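Homoprotocatechuate 2,3-dioxygenase (Brevibacterium fuscum, PDB 4Z6M) probably catalyses the iron(II)-dependent, ring-opening oxygenation of homoprotocatechuate, as an extradiol dioxygenase whose metal is held by a facial triad of two histidines and one carboxylate. Local coordinates at residues A[14-20]-A[76-82]. The protein carries 1 engineered substitution. Residues are numbered along the deposited sequence; the frame is centred on the assembly and turned at random.
Sequences DILRCAY and AMAFRVR
Strands 15-20 and 76-81 pair antiparallel, their axes 139° apart, and the register slips by one residue twice: between Ile15 and Arg17, and at a classic beta bulge where Ala19 N (2.9 Å) and, weakly, Tyr20 N both donate to Ala78 O. Ala78 CB sits over one face of the Tyr20 ring, 3.5 Å from its centroid, a CH-pi contact; chi1 of 77° sets CG between the backbone N and the carbonyl carbon and carries the ring over Ala78. Away from the Tyr20 and Ala78 side chains, Ile15 CG2 packs 3.9 Å from Phe79 CB, and Cys18 CB approaches Phe79 CE1. Beyond the strand ends, Arg82 NE forms a salt bridge with Asp14 OD2 (2.9 Å): OD2 lies close to the guanidinium plane, whereas NE meets it from above the carboxylate plane, 46° out of it. A water links Asp14 OD1 to Arg82 NH2, and Leu16 CD2 lies over one guanidinium face, 3.5 Å from NH2. Arg17 and Arg80 converge on Asp277 of the second subunit, an anion that probably offsets their like charges. Within this glyoxalase-fold module, strand 125-129 flanks 76-81, helix 84-96 packs on Val81, and Cys18 and Met77 touch strand 152-160 of the iron-binding module.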
loop_
_atom_site.group_PDB
_atom_site.type_symbol
_atom_site.label_atom_id
_atom_site.label_comp_id
_atom_site.label_asym_id
_atom_site.label_seq_id
_atom_site.Cartn_x
_atom_site.Cartn_y
_atom_site.Cartn_z
ATOM N N ASP A 14 -3.015 -33.732 17.468
ATOM C CA ASP A 14 -3.260 -32.974 16.248
ATOM C C ASP A 14 -3.197 -31.511 16.609
ATOM O O ASP A 14 -4.166 -30.944 17.139
ATOM C CB ASP A 14 -4.618 -33.355 15.644
ATOM C CG ASP A 14 -4.910 -32.636 14.343
ATOM O OD1 ASP A 14 -4.142 -31.705 14.011
ATOM O OD2 ASP A 14 -5.921 -32.971 13.668
ATOM N N ILE A 15 -2.075 -30.886 16.282
ATOM C CA ILE A 15 -1.849 -29.479 16.581
ATOM C C ILE A 15 -2.401 -28.629 15.431
ATOM O O ILE A 15 -2.061 -28.847 14.259
ATOM C CB ILE A 15 -0.358 -29.197 16.795
ATOM C CG1 ILE A 15 0.170 -29.966 18.022
ATOM C CG2 ILE A 15 -0.091 -27.700 16.903
ATOM C CD1 ILE A 15 1.676 -30.187 17.981
ATOM N N LEU A 16 -3.214 -27.633 15.774
ATOM C CA LEU A 16 -3.745 -26.701 14.773
ATOM C C LEU A 16 -2.755 -25.604 14.377
ATOM O O LEU A 16 -2.592 -25.304 13.188
ATOM C CB LEU A 16 -5.013 -26.052 15.305
ATOM C CG LEU A 16 -6.194 -26.954 15.636
ATOM C CD1 LEU A 16 -7.232 -26.164 16.426
ATOM C CD2 LEU A 16 -6.769 -27.534 14.340
ATOM N N ARG A 17 -2.165 -24.952 15.374
ATOM C CA ARG A 17 -1.458 -23.686 15.174
ATOM C C ARG A 17 -0.858 -23.244 16.478
ATOM O O ARG A 17 -1.332 -23.628 17.557
ATOM C CB ARG A 17 -2.377 -22.565 14.667
ATOM C CG ARG A 17 -3.602 -22.320 15.548
ATOM C CD ARG A 17 -4.201 -20.965 15.252
ATOM N NE ARG A 17 -5.456 -20.703 15.955
ATOM C CZ ARG A 17 -5.830 -19.504 16.402
ATOM N NH1 ARG A 17 -7.016 -19.350 16.974
ATOM N NH2 ARG A 17 -5.037 -18.457 16.267
ATOM N N CYS A 18 0.129 -22.367 16.387
ATOM C CA CYS A 18 0.465 -21.526 17.522
ATOM C C CYS A 18 -0.735 -20.684 17.922
ATOM O O CYS A 18 -1.528 -20.263 17.080
ATOM C CB CYS A 18 1.668 -20.643 17.230
ATOM S SG CYS A 18 1.449 -19.419 15.940
ATOM N N ALA A 19 -0.893 -20.479 19.219
ATOM C CA ALA A 19 -2.090 -19.777 19.717
ATOM C C ALA A 19 -1.815 -18.611 20.650
ATOM O O ALA A 19 -2.444 -17.566 20.521
ATOM C CB ALA A 19 -3.042 -20.738 20.389
ATOM N N TYR A 20 -0.925 -18.785 21.630
ATOM C CA TYR A 20 -0.548 -17.648 22.474
ATOM C C TYR A 20 0.770 -17.930 23.149
ATOM O O TYR A 20 1.176 -19.087 23.257
ATOM C CB TYR A 20 -1.643 -17.295 23.523
ATOM C CG TYR A 20 -1.716 -18.210 24.743
ATOM C CD1 TYR A 20 -2.543 -19.320 24.753
ATOM C CD2 TYR A 20 -0.984 -17.930 25.891
ATOM C CE1 TYR A 20 -2.630 -20.152 25.869
ATOM C CE2 TYR A 20 -1.063 -18.759 27.001
ATOM C CZ TYR A 20 -1.865 -19.874 26.984
ATOM O OH TYR A 20 -1.903 -20.674 28.114
ATOM N N ALA A 76 5.225 -19.822 28.946
ATOM C CA ALA A 76 4.620 -20.892 28.151
ATOM C C ALA A 76 4.417 -20.431 26.731
ATOM O O ALA A 76 4.025 -19.284 26.488
ATOM C CB ALA A 76 3.282 -21.308 28.717
ATOM N N MET A 77 4.692 -21.342 25.803
ATOM C CA MET A 77 4.302 -21.172 24.409
ATOM C C MET A 77 3.244 -22.200 24.099
ATOM O O MET A 77 3.453 -23.392 24.298
ATOM C CB MET A 77 5.529 -21.259 23.477
ATOM C CG MET A 77 6.473 -22.381 23.733
ATOM S SD MET A 77 8.116 -22.181 22.982
ATOM C CE MET A 77 7.751 -21.514 21.508
ATOM N N ALA A 78 2.058 -21.718 23.700
ATOM C CA ALA A 78 0.863 -22.542 23.646
ATOM C C ALA A 78 0.439 -22.784 22.222
ATOM O O ALA A 78 0.384 -21.845 21.401
ATOM C CB ALA A 78 -0.283 -21.891 24.416
ATOM N N PHE A 79 0.084 -24.042 21.955
ATOM C CA PHE A 79 -0.473 -24.477 20.686
ATOM C C PHE A 79 -1.876 -25.000 20.923
ATOM O O PHE A 79 -2.118 -25.728 21.884
ATOM C CB PHE A 79 0.374 -25.605 20.107
ATOM C CG PHE A 79 1.797 -25.213 19.853
ATOM C CD1 PHE A 79 2.175 -24.652 18.657
ATOM C CD2 PHE A 79 2.770 -25.387 20.828
ATOM C CE1 PHE A 79 3.487 -24.277 18.413
ATOM C CE2 PHE A 79 4.102 -25.017 20.598
ATOM C CZ PHE A 79 4.455 -24.446 19.388
ATOM N N ARG A 80 -2.811 -24.588 20.065
ATOM C CA ARG A 80 -4.151 -25.152 20.109
ATOM C C ARG A 80 -4.196 -26.468 19.350
ATOM O O ARG A 80 -3.587 -26.598 18.284
ATOM C CB ARG A 80 -5.182 -24.170 19.583
ATOM C CG ARG A 80 -6.590 -24.506 20.031
ATOM C CD ARG A 80 -7.637 -23.496 19.618
ATOM N NE ARG A 80 -8.886 -23.811 20.267
ATOM C CZ ARG A 80 -10.097 -23.523 19.815
ATOM N NH1 ARG A 80 -10.285 -22.855 18.689
ATOM N NH2 ARG A 80 -11.141 -23.926 20.508
ATOM N N VAL A 81 -4.888 -27.438 19.928
ATOM C CA VAL A 81 -5.097 -28.744 19.324
ATOM C C VAL A 81 -6.537 -28.908 18.838
ATOM O O VAL A 81 -7.422 -28.116 19.189
ATOM C CB VAL A 81 -4.696 -29.885 20.274
ATOM C CG1 VAL A 81 -3.243 -29.785 20.607
ATOM C CG2 VAL A 81 -5.539 -29.911 21.544
ATOM N N ARG A 82 -6.767 -29.912 18.006
ATOM C CA ARG A 82 -8.019 -29.968 17.231
ATOM C C ARG A 82 -9.236 -30.317 18.076
ATOM O O ARG A 82 -10.319 -29.810 17.812
ATOM C CB ARG A 82 -7.904 -30.956 16.083
ATOM C CG ARG A 82 -9.137 -30.962 15.178
ATOM C CD ARG A 82 -8.937 -31.761 13.909
ATOM N NE ARG A 82 -7.988 -31.089 13.032
ATOM C CZ ARG A 82 -8.287 -30.045 12.253
ATOM N NH1 ARG A 82 -9.528 -29.577 12.175
ATOM N NH2 ARG A 82 -7.340 -29.499 11.499
HETATM O O HOH W 1 -4.668 -30.156 11.956
#